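Local coordinates for ABC transporter periplasmic-binding protein YTFQ (Escherichia coli, PDB 2VK2), which binds alpha- and beta-galactofuranose in the periplasm as the solute-binding component of the YtfQRT-YjfF ABC transporter, at residues V59-I64 and E83-L88; V131-G136 and M194-N199; G168-S173 and D200-G205. All blocks are in the same frame, centred on the assembly; numbering follows the deposited sequence.

Contact 1 of 3, residues V59-I64 and E83-L88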
loop_
_atom_site.group_PDB
_atom_site.type_symbol
_atom_site.label_atom_id
_atom_site.label_comp_id
_atom_site.label_asym_id
_atom_site.label_seq_id
_atom_site.Cartn_x
_atom_site.Cartn_y
_atom_site.Cartn_z
ATOM N N VAL A 59 -18.279 -12.653 16.107
ATOM C CA VAL A 59 -18.560 -11.445 15.326
ATOM C C VAL A 59 -19.306 -11.829 14.049
ATOM O O VAL A 59 -19.293 -12.986 13.632
ATOM C CB VAL A 59 -17.271 -10.663 14.962
ATOM C CG1 VAL A 59 -16.520 -10.248 16.217
ATOM C CG2 VAL A 59 -16.377 -11.476 14.030
ATOM N N ASP A 60 -19.961 -10.852 13.431
ATOM C CA ASP A 60 -20.753 -11.101 12.226
ATOM C C ASP A 60 -19.903 -11.219 10.972
ATOM O O ASP A 60 -20.304 -11.858 10.005
ATOM C CB ASP A 60 -21.783 -9.993 12.026
ATOM C CG ASP A 60 -22.784 -9.935 13.147
ATOM O OD1 ASP A 60 -23.655 -10.825 13.202
ATOM O OD2 ASP A 60 -22.689 -9.020 13.986
ATOM N N ALA A 61 -18.740 -10.581 10.980
ATOM C CA ALA A 61 -17.851 -10.615 9.831
ATOM C C ALA A 61 -16.454 -10.277 10.291
ATOM O O ALA A 61 -16.276 -9.620 11.315
ATOM C CB ALA A 61 -18.312 -9.635 8.769
ATOM N N ILE A 62 -15.470 -10.749 9.536
ATOM C CA ILE A 62 -14.069 -10.465 9.811
ATOM C C ILE A 62 -13.449 -9.797 8.592
ATOM O O ILE A 62 -13.615 -10.266 7.469
ATOM C CB ILE A 62 -13.301 -11.750 10.192
ATOM C CG1 ILE A 62 -13.804 -12.256 11.548
ATOM C CG2 ILE A 62 -11.794 -11.493 10.252
ATOM C CD1 ILE A 62 -13.388 -13.672 11.881
ATOM N N PHE A 63 -12.776 -8.675 8.827
ATOM C CA PHE A 63 -11.992 -7.994 7.802
ATOM C C PHE A 63 -10.531 -8.267 8.132
ATOM O O PHE A 63 -10.135 -8.199 9.295
ATOM C CB PHE A 63 -12.223 -6.478 7.841
ATOM C CG PHE A 63 -13.577 -6.013 7.339
ATOM C CD1 PHE A 63 -14.601 -6.890 6.993
ATOM C CD2 PHE A 63 -13.823 -4.647 7.251
ATOM C CE1 PHE A 63 -15.826 -6.403 6.543
ATOM C CE2 PHE A 63 -15.040 -4.165 6.814
ATOM C CZ PHE A 63 -16.041 -5.037 6.459
ATOM N N ILE A 64 -9.725 -8.578 7.122
ATOM C CA ILE A 64 -8.297 -8.791 7.330
ATOM C C ILE A 64 -7.540 -8.014 6.272
ATOM O O ILE A 64 -7.869 -8.108 5.096
ATOM C CB ILE A 64 -7.890 -10.276 7.181
ATOM C CG1 ILE A 64 -8.687 -11.178 8.128
ATOM C CG2 ILE A 64 -6.391 -10.450 7.432
ATOM C CD1 ILE A 64 -8.524 -12.656 7.815
ATOM N N GLU A 83 -18.832 -20.160 9.945
ATOM C CA GLU A 83 -19.791 -19.457 9.093
ATOM C C GLU A 83 -19.726 -17.938 9.272
ATOM O O GLU A 83 -20.745 -17.249 9.248
ATOM C CB GLU A 83 -21.213 -19.995 9.316
ATOM C CG GLU A 83 -21.328 -21.497 9.065
ATOM C CD GLU A 83 -22.723 -22.037 9.310
ATOM O OE1 GLU A 83 -23.703 -21.379 8.902
ATOM O OE2 GLU A 83 -22.832 -23.130 9.905
ATOM N N ILE A 84 -18.507 -17.425 9.430
ATOM C CA ILE A 84 -18.269 -15.992 9.545
ATOM C C ILE A 84 -17.589 -15.521 8.259
ATOM O O ILE A 84 -16.464 -15.938 7.971
ATOM C CB ILE A 84 -17.380 -15.669 10.762
ATOM C CG1 ILE A 84 -18.079 -16.095 12.058
ATOM C CG2 ILE A 84 -17.046 -14.176 10.810
ATOM C CD1 ILE A 84 -17.217 -15.977 13.291
ATOM N N PRO A 85 -18.268 -14.664 7.471
ATOM C CA PRO A 85 -17.678 -14.210 6.211
ATOM C C PRO A 85 -16.430 -13.359 6.422
ATOM O O PRO A 85 -16.360 -12.583 7.381
ATOM C CB PRO A 85 -18.801 -13.383 5.574
ATOM C CG PRO A 85 -19.628 -12.937 6.714
ATOM C CD PRO A 85 -19.596 -14.066 7.693
ATOM N N VAL A 86 -15.462 -13.526 5.526
ATOM C CA VAL A 86 -14.180 -12.834 5.606
ATOM C C VAL A 86 -13.991 -11.947 4.383
ATOM O O VAL A 86 -14.242 -12.366 3.252
ATOM C CB VAL A 86 -13.010 -13.836 5.712
ATOM C CG1 VAL A 86 -11.664 -13.121 5.595
ATOM C CG2 VAL A 86 -13.098 -14.601 7.021
ATOM N N PHE A 87 -13.559 -10.711 4.630
ATOM C CA PHE A 87 -13.291 -9.740 3.576
ATOM C C PHE A 87 -11.840 -9.301 3.694
ATOM O O PHE A 87 -11.382 -8.955 4.777
ATOM C CB PHE A 87 -14.222 -8.532 3.722
ATOM C CG PHE A 87 -15.683 -8.887 3.674
ATOM C CD1 PHE A 87 -16.430 -8.659 2.527
ATOM C CD2 PHE A 87 -16.308 -9.460 4.773
ATOM C CE1 PHE A 87 -17.777 -8.996 2.477
ATOM C CE2 PHE A 87 -17.651 -9.797 4.727
ATOM C CZ PHE A 87 -18.384 -9.567 3.580
ATOM N N LEU A 88 -11.117 -9.346 2.581
ATOM C CA LEU A 88 -9.715 -8.948 2.568
ATOM C C LEU A 88 -9.606 -7.503 2.100
ATOM O O LEU A 88 -10.255 -7.112 1.135
ATOM C CB LEU A 88 -8.900 -9.872 1.661
ATOM C CG LEU A 88 -8.979 -11.361 2.011
ATOM C CD1 LEU A 88 -8.161 -12.170 1.020
ATOM C CD2 LEU A 88 -8.522 -11.627 3.439
#
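Ile62 and Phe87 lie on adjacent parallel strands, 61-64 and 86-88, joined through helix 73-81 as a beta-alpha-beta crossover unit in the Rossmann-like sheet of one lobe of this type I periplasmic binding protein. The pairing can be followed bond by bond. Ile62 gives its N-H to Pro85 O (N to O 3.0 Å) and receives Phe87 N on its own carbonyl, N to O 2.9 Å. Phe87 then passes its O on to Ile64 N, again at 2.9 Å, and Ile64 bonds onward to the backbone of Leu89. N-H...O angles of 160° to 171° mark all three bonds across the segments as nearly straight. The carbonyl of Ile62 has a second, weaker donor, since Val86 CA stands 3.2 Å from Ile62 O. Ala61 and Phe63 turn their backbone polar groups the other way, bonding to Gly6 and, for Phe63, also Ser8 of strand 4-9, which makes 61-64 an interior strand. At the strand entrance Asp60 O is held by Lys263 NZ, and Asp60 OD2 takes the backbone N of Thr4.

Apolar side chains seal both faces. On one, Ile62 CG1 rests 3.8 Å from Ile84 CG2, and Ile64 reaches Val86 with its CD1; helix 44-57 covers Ile62 and Ile64. On the other, the Phe63 and Phe87 rings meet obliquely, planes at 66°, against helix 252-265. Phe63 CE1 comes within 3.6 Å of Phe87 CD2. The edge of the Phe87 ring is directed at Ile62 O, while the Pro85 ring, which has no N-H to offer, sets its CD 3.3 Å from Asp60 O.

Contact 2 of 3, residues V131-G136 and M194-N199; sequences VVELQG and MVYAHN. With GZL (beta-D-galactofuranose), chain B.
Glu133 reaches His198 on an extended chain, CG anti to the backbone N (chi1 179°), while the imidazole swings back with CG anti to its carbonyl carbon (chi1 -68°). The two groups meet at the C-terminal ends of parallel strands 131-135 and 194-197, neighbours in the Rossmann-like sheet of the second lobe. His198 NE2 donates to Glu133 OE2 at 2.8 Å; the oxygen lies near the ring plane, whereas the donor stands above the carboxylate plane, and the two planes are 79° apart. The other carboxylate oxygen, OE1, is taken by Lys147 NZ and Ser165 OG, so both are engaged. Gln135 CA sits over one imidazole face, 3.6 Å from the ring centroid, a CH-pi contact that together with the NE2 bond fixes the ring's rotation.

The backbone ladder runs Val132 N to Met194 O, Tyr196 N to Val132 O, Leu134 N to Tyr196 O and His198 N to Leu134 O. On the opposite face of the sheet from Glu133, Leu134 CD1 packs on Val195 CG2 at 3.8 Å. Just past the strand, Asn199 OD1 caps Met202 N at the start of the next helix, and its ND2 donates almost straight to O2 of galactofuranose, 3.0 Å away.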
loop_
_atom_site.group_PDB
_atom_site.type_symbol
_atom_site.label_atom_id
_atom_site.label_comp_id
_atom_site.label_asym_id
_atom_site.label_seq_id
_atom_site.Cartn_x
_atom_site.Cartn_y
_atom_site.Cartn_z
ATOM N N VAL A 131 18.210 3.148 -11.237
ATOM C CA VAL A 131 17.133 3.163 -10.260
ATOM C C VAL A 131 17.536 2.383 -9.016
ATOM O O VAL A 131 18.141 1.316 -9.111
ATOM C CB VAL A 131 15.851 2.541 -10.856
ATOM C CG1 VAL A 131 14.755 2.428 -9.800
ATOM C CG2 VAL A 131 15.369 3.361 -12.041
ATOM N N VAL A 132 17.214 2.927 -7.849
ATOM C CA VAL A 132 17.272 2.165 -6.610
ATOM C C VAL A 132 15.838 1.977 -6.119
ATOM O O VAL A 132 15.027 2.910 -6.168
ATOM C CB VAL A 132 18.176 2.828 -5.542
ATOM C CG1 VAL A 132 19.602 2.959 -6.070
ATOM C CG2 VAL A 132 17.632 4.186 -5.101
ATOM N N GLU A 133 15.523 0.759 -5.687
ATOM C CA GLU A 133 14.162 0.394 -5.320
ATOM C C GLU A 133 14.043 0.133 -3.827
ATOM O O GLU A 133 14.790 -0.671 -3.272
ATOM C CB GLU A 133 13.723 -0.845 -6.107
ATOM C CG GLU A 133 12.306 -1.332 -5.784
ATOM C CD GLU A 133 11.903 -2.540 -6.599
ATOM O OE1 GLU A 133 12.763 -3.418 -6.825
ATOM O OE2 GLU A 133 10.726 -2.616 -7.006
ATOM N N LEU A 134 13.100 0.820 -3.191
ATOM C CA LEU A 134 12.734 0.554 -1.812
ATOM C C LEU A 134 11.453 -0.270 -1.841
ATOM O O LEU A 134 10.370 0.252 -2.110
ATOM C CB LEU A 134 12.526 1.860 -1.043
ATOM C CG LEU A 134 13.783 2.727 -0.906
ATOM C CD1 LEU A 134 13.441 4.102 -0.348
ATOM C CD2 LEU A 134 14.818 2.039 -0.031
ATOM N N GLN A 135 11.583 -1.570 -1.592
ATOM C CA GLN A 135 10.435 -2.466 -1.628
ATOM C C GLN A 135 9.626 -2.387 -0.350
ATOM O O GLN A 135 10.132 -2.010 0.701
ATOM C CB GLN A 135 10.869 -3.921 -1.814
ATOM C CG GLN A 135 11.670 -4.203 -3.064
ATOM C CD GLN A 135 11.902 -5.689 -3.259
ATOM O OE1 GLN A 135 11.042 -6.513 -2.934
ATOM N NE2 GLN A 135 13.064 -6.041 -3.793
ATOM N N GLY A 136 8.366 -2.785 -0.445
ATOM C CA GLY A 136 7.531 -2.959 0.727
ATOM C C GLY A 136 7.897 -4.227 1.474
ATOM O O GLY A 136 8.850 -4.924 1.120
ATOM N N MET A 194 17.218 7.793 -9.859
ATOM C CA MET A 194 15.846 7.772 -9.373
ATOM C C MET A 194 15.669 6.732 -8.272
ATOM O O MET A 194 16.277 5.658 -8.315
ATOM C CB MET A 194 14.909 7.476 -10.547
ATOM C CG MET A 194 13.427 7.442 -10.213
ATOM S SD MET A 194 12.792 5.762 -10.059
ATOM C CE MET A 194 11.036 6.096 -9.916
ATOM N N VAL A 195 14.851 7.069 -7.280
ATOM C CA VAL A 195 14.412 6.103 -6.280
ATOM C C VAL A 195 12.942 5.781 -6.516
ATOM O O VAL A 195 12.107 6.682 -6.627
ATOM C CB VAL A 195 14.653 6.580 -4.819
ATOM C CG1 VAL A 195 14.054 7.965 -4.566
ATOM C CG2 VAL A 195 14.100 5.560 -3.821
ATOM N N TYR A 196 12.660 4.484 -6.628
ATOM C CA TYR A 196 11.309 3.958 -6.745
ATOM C C TYR A 196 10.972 3.323 -5.411
ATOM O O TYR A 196 11.612 2.352 -5.010
ATOM C CB TYR A 196 11.229 2.909 -7.862
ATOM C CG TYR A 196 9.919 2.144 -7.907
ATOM C CD1 TYR A 196 8.697 2.810 -7.854
ATOM C CD2 TYR A 196 9.902 0.753 -8.009
ATOM C CE1 TYR A 196 7.498 2.118 -7.890
ATOM C CE2 TYR A 196 8.702 0.052 -8.050
ATOM C CZ TYR A 196 7.505 0.742 -7.994
ATOM O OH TYR A 196 6.300 0.077 -8.035
ATOM N N ALA A 197 9.985 3.874 -4.715
ATOM C CA ALA A 197 9.574 3.325 -3.430
ATOM C C ALA A 197 8.158 2.788 -3.541
ATOM O O ALA A 197 7.275 3.441 -4.097
ATOM C CB ALA A 197 9.663 4.378 -2.347
ATOM N N HIS A 198 7.935 1.596 -2.997
ATOM C CA HIS A 198 6.616 0.968 -3.063
ATOM C C HIS A 198 5.551 1.715 -2.265
ATOM O O HIS A 198 4.368 1.509 -2.496
ATOM C CB HIS A 198 6.689 -0.486 -2.612
ATOM C CG HIS A 198 7.445 -1.364 -3.553
ATOM N ND1 HIS A 198 7.509 -2.729 -3.391
ATOM C CD2 HIS A 198 8.152 -1.080 -4.673
ATOM C CE1 HIS A 198 8.242 -3.247 -4.360
ATOM N NE2 HIS A 198 8.639 -2.271 -5.155
ATOM N N ASN A 199 5.962 2.580 -1.340
ATOM C CA ASN A 199 5.043 3.573 -0.795
ATOM C C ASN A 199 5.697 4.937 -0.623
ATOM O O ASN A 199 6.923 5.053 -0.604
ATOM C CB ASN A 199 4.328 3.090 0.488
ATOM C CG ASN A 199 5.188 3.157 1.749
ATOM O OD1 ASN A 199 6.403 3.303 1.700
ATOM N ND2 ASN A 199 4.537 3.008 2.898
HETATM C C6 GZL B . -1.614 -0.834 0.126
HETATM C C5 GZL B . -0.845 -1.382 1.088
HETATM C C4 GZL B . 0.417 -0.737 1.632
HETATM C C3 GZL B . 0.723 0.715 1.389
HETATM C C2 GZL B . 1.117 1.293 2.516
HETATM O O6 GZL B . -2.705 -1.455 -0.332
HETATM O O5 GZL B . -1.141 -2.605 1.541
HETATM O O4 GZL B . 0.447 -0.840 3.062
HETATM O O3 GZL B . 0.679 1.273 0.184
HETATM C C1 GZL B . 0.997 0.343 3.652
HETATM O O2 GZL B . 1.543 2.543 2.704
HETATM O O1 GZL B . 2.263 0.054 4.237
#

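Contact 3 of 3, residues G168-S173 and D200-G205. With GZL (beta-D-galactofuranose), chain B.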
loop_
_atom_site.group_PDB
_atom_site.type_symbol
_atom_site.label_atom_id
_atom_site.label_comp_id
_atom_site.label_asym_id
_atom_site.label_seq_id
_atom_site.Cartn_x
_atom_site.Cartn_y
_atom_site.Cartn_z
ATOM N N GLY A 168 12.226 -1.632 2.501
ATOM C CA GLY A 168 12.227 -0.587 3.515
ATOM C C GLY A 168 11.054 -0.720 4.472
ATOM O O GLY A 168 10.698 0.241 5.149
ATOM N N ASP A 169 10.432 -1.901 4.500
ATOM C CA ASP A 169 9.367 -2.238 5.461
ATOM C C ASP A 169 8.131 -1.322 5.410
ATOM O O ASP A 169 7.343 -1.295 6.354
ATOM C CB ASP A 169 9.919 -2.258 6.898
ATOM C CG ASP A 169 11.099 -3.200 7.072
ATOM O OD1 ASP A 169 11.349 -4.039 6.182
ATOM O OD2 ASP A 169 11.780 -3.096 8.114
ATOM N N PHE A 170 7.966 -0.579 4.314
ATOM C CA PHE A 170 6.879 0.396 4.160
ATOM C C PHE A 170 6.915 1.563 5.175
ATOM O O PHE A 170 5.917 2.266 5.334
ATOM C CB PHE A 170 5.496 -0.302 4.209
ATOM C CG PHE A 170 5.046 -0.919 2.898
ATOM C CD1 PHE A 170 5.153 -0.227 1.696
ATOM C CD2 PHE A 170 4.440 -2.173 2.885
ATOM C CE1 PHE A 170 4.700 -0.784 0.510
ATOM C CE2 PHE A 170 3.994 -2.737 1.695
ATOM C CZ PHE A 170 4.116 -2.035 0.510
ATOM N N THR A 171 8.052 1.784 5.836
ATOM C CA THR A 171 8.158 2.869 6.820
ATOM C C THR A 171 9.111 3.973 6.378
ATOM O O THR A 171 10.051 3.749 5.619
ATOM C CB THR A 171 8.624 2.375 8.208
ATOM O OG1 THR A 171 9.991 1.961 8.146
ATOM C CG2 THR A 171 7.759 1.228 8.700
ATOM N N ARG A 172 8.856 5.170 6.889
ATOM C CA ARG A 172 9.716 6.321 6.642
ATOM C C ARG A 172 11.118 6.099 7.210
ATOM O O ARG A 172 12.116 6.362 6.531
ATOM C CB ARG A 172 9.083 7.580 7.248
ATOM C CG ARG A 172 9.676 8.882 6.757
ATOM C CD ARG A 172 8.880 10.083 7.253
ATOM N NE ARG A 172 7.536 10.155 6.674
ATOM C CZ ARG A 172 6.721 11.207 6.781
ATOM N NH1 ARG A 172 7.099 12.297 7.442
ATOM N NH2 ARG A 172 5.522 11.177 6.216
ATOM N N SER A 173 11.189 5.592 8.439
ATOM C CA SER A 173 12.473 5.413 9.117
ATOM C C SER A 173 13.358 4.383 8.414
ATOM O O SER A 173 14.545 4.630 8.199
ATOM C CB SER A 173 12.269 5.033 10.587
ATOM O OG SER A 173 11.515 3.842 10.716
ATOM N N ASP A 200 4.857 5.964 -0.530
ATOM C CA ASP A 200 5.321 7.338 -0.334
ATOM C C ASP A 200 6.185 7.487 0.911
ATOM O O ASP A 200 7.200 8.173 0.877
ATOM C CB ASP A 200 4.144 8.309 -0.181
ATOM C CG ASP A 200 3.347 8.513 -1.459
ATOM O OD1 ASP A 200 3.855 8.313 -2.586
ATOM O OD2 ASP A 200 2.180 8.911 -1.315
ATOM N N ASP A 201 5.772 6.866 2.014
ATOM C CA ASP A 201 6.482 7.031 3.286
ATOM C C ASP A 201 7.956 6.655 3.174
ATOM O O ASP A 201 8.819 7.397 3.638
ATOM C CB ASP A 201 5.812 6.233 4.413
ATOM C CG ASP A 201 4.607 6.948 5.005
ATOM O OD1 ASP A 201 3.890 7.648 4.260
ATOM O OD2 ASP A 201 4.374 6.805 6.222
ATOM N N MET A 202 8.248 5.520 2.545
ATOM C CA MET A 202 9.640 5.116 2.334
ATOM C C MET A 202 10.404 6.151 1.509
ATOM O O MET A 202 11.560 6.442 1.807
ATOM C CB MET A 202 9.727 3.745 1.663
ATOM C CG MET A 202 9.433 2.592 2.606
ATOM S SD MET A 202 9.693 0.972 1.865
ATOM C CE MET A 202 8.590 1.053 0.454
ATOM N N VAL A 203 9.752 6.709 0.491
ATOM C CA VAL A 203 10.400 7.712 -0.360
ATOM C C VAL A 203 10.585 9.047 0.374
ATOM O O VAL A 203 11.527 9.784 0.086
ATOM C CB VAL A 203 9.644 7.916 -1.705
ATOM C CG1 VAL A 203 8.927 9.261 -1.751
ATOM C CG2 VAL A 203 10.612 7.801 -2.873
ATOM N N ILE A 204 9.704 9.352 1.323
ATOM C CA ILE A 204 9.849 10.560 2.138
ATOM C C ILE A 204 11.076 10.430 3.047
ATOM O O ILE A 204 11.822 11.394 3.233
ATOM C CB ILE A 204 8.562 10.854 2.940
ATOM C CG1 ILE A 204 7.446 11.282 1.981
ATOM C CG2 ILE A 204 8.803 11.953 3.964
ATOM C CD1 ILE A 204 6.061 11.210 2.563
ATOM N N GLY A 205 11.292 9.239 3.599
ATOM C CA GLY A 205 12.542 8.933 4.291
ATOM C C GLY A 205 13.739 9.039 3.362
ATOM O O GLY A 205 14.775 9.596 3.734
HETATM C C6 GZL B . -1.614 -0.834 0.126
HETATM C C5 GZL B . -0.845 -1.382 1.088
HETATM C C4 GZL B . 0.417 -0.737 1.632
HETATM C C3 GZL B . 0.723 0.715 1.389
HETATM C C2 GZL B . 1.117 1.293 2.516
HETATM O O6 GZL B . -2.705 -1.455 -0.332
HETATM O O5 GZL B . -1.141 -2.605 1.541
HETATM O O4 GZL B . 0.447 -0.840 3.062
HETATM O O3 GZL B . 0.679 1.273 0.184
HETATM C C1 GZL B . 0.997 0.343 3.652
HETATM O O2 GZL B . 1.543 2.543 2.704
HETATM O O1 GZL B . 2.263 0.054 4.237
HETATM O O HOH W 1 6.239 5.518 8.038
#
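The sugar pocket is walled here by the type I' turn Gly168-Thr171, whose Phe170 packs on Met202 in the first turn of helix 200-212. Met202 has CG anti to its carbonyl carbon (chi1 -76°) and an extended chi2, which together bring CG to 3.3 Å from Thr171 O and SD to 3.4 Å from Phe170 N. The bend at chi3 then turns CE alone toward the ring, 3.9 Å from Phe170 CD1, where the methyl arrives obliquely. One face of the Phe170 ring carries galactofuranose C4, and the sugar's O1 comes within 3.2 Å of Phe170 CG.

Farther out, Arg172 crosses Ile204. Its first torsion (chi1 -165°) sends the chain toward helix 200-212, and a bend at chi3 (-67°) turns the guanidinium to present one face to Ile204 CG2, which lies 3.5 Å from Arg172 NE. The charge itself is met by Asp231, which forms a salt bridge with NH2. An alanine here would be likely both to uncover Ile204 CG2 and to leave the Asp231 carboxylate without its cationic mate. Backbone contacts finish the join: Arg172 CA approaches Asp201 O, and Gly205, having no side chain, lets its CA come 3.4 Å from Arg172 O. In the conformer given, Asp201 OD2 accepts from Gly15 N and, less certainly, from a water that also takes the N-H of Arg172.

Thr171 OG1 caps helix 172-185 by bonding Lys174 N. Helix 200-212 is lodged between neighbours: Met202 and Val203 press on strand 194-197, Val203 also on strand 222-225, and Ile204 on helix 230-237, while residues 168-171 link strand 160-167 to helix 172-185.

Contacts 1 and 2 are buried parallel strand pairs in separate sheets, one per lobe, on opposite sides of the chain's centre with their own centres about 33 Å apart. Their ladders are alike, but contact 1 is almost wholly apolar between its side chains, whereas contact 2 buries a histidine-carboxylate bond and ends at the sugar. Contact 3 is only partly buried and replaces sheet bonding with thioether, guanidinium and water contacts between a turn and two helix starts. It adjoins contact 2 directly: Gln135 O meets Gly168 N at 2.8 Å, Asn199 ND2 meets Phe170 O, and both contacts touch galactofuranose. Contact 1 touches neither of them.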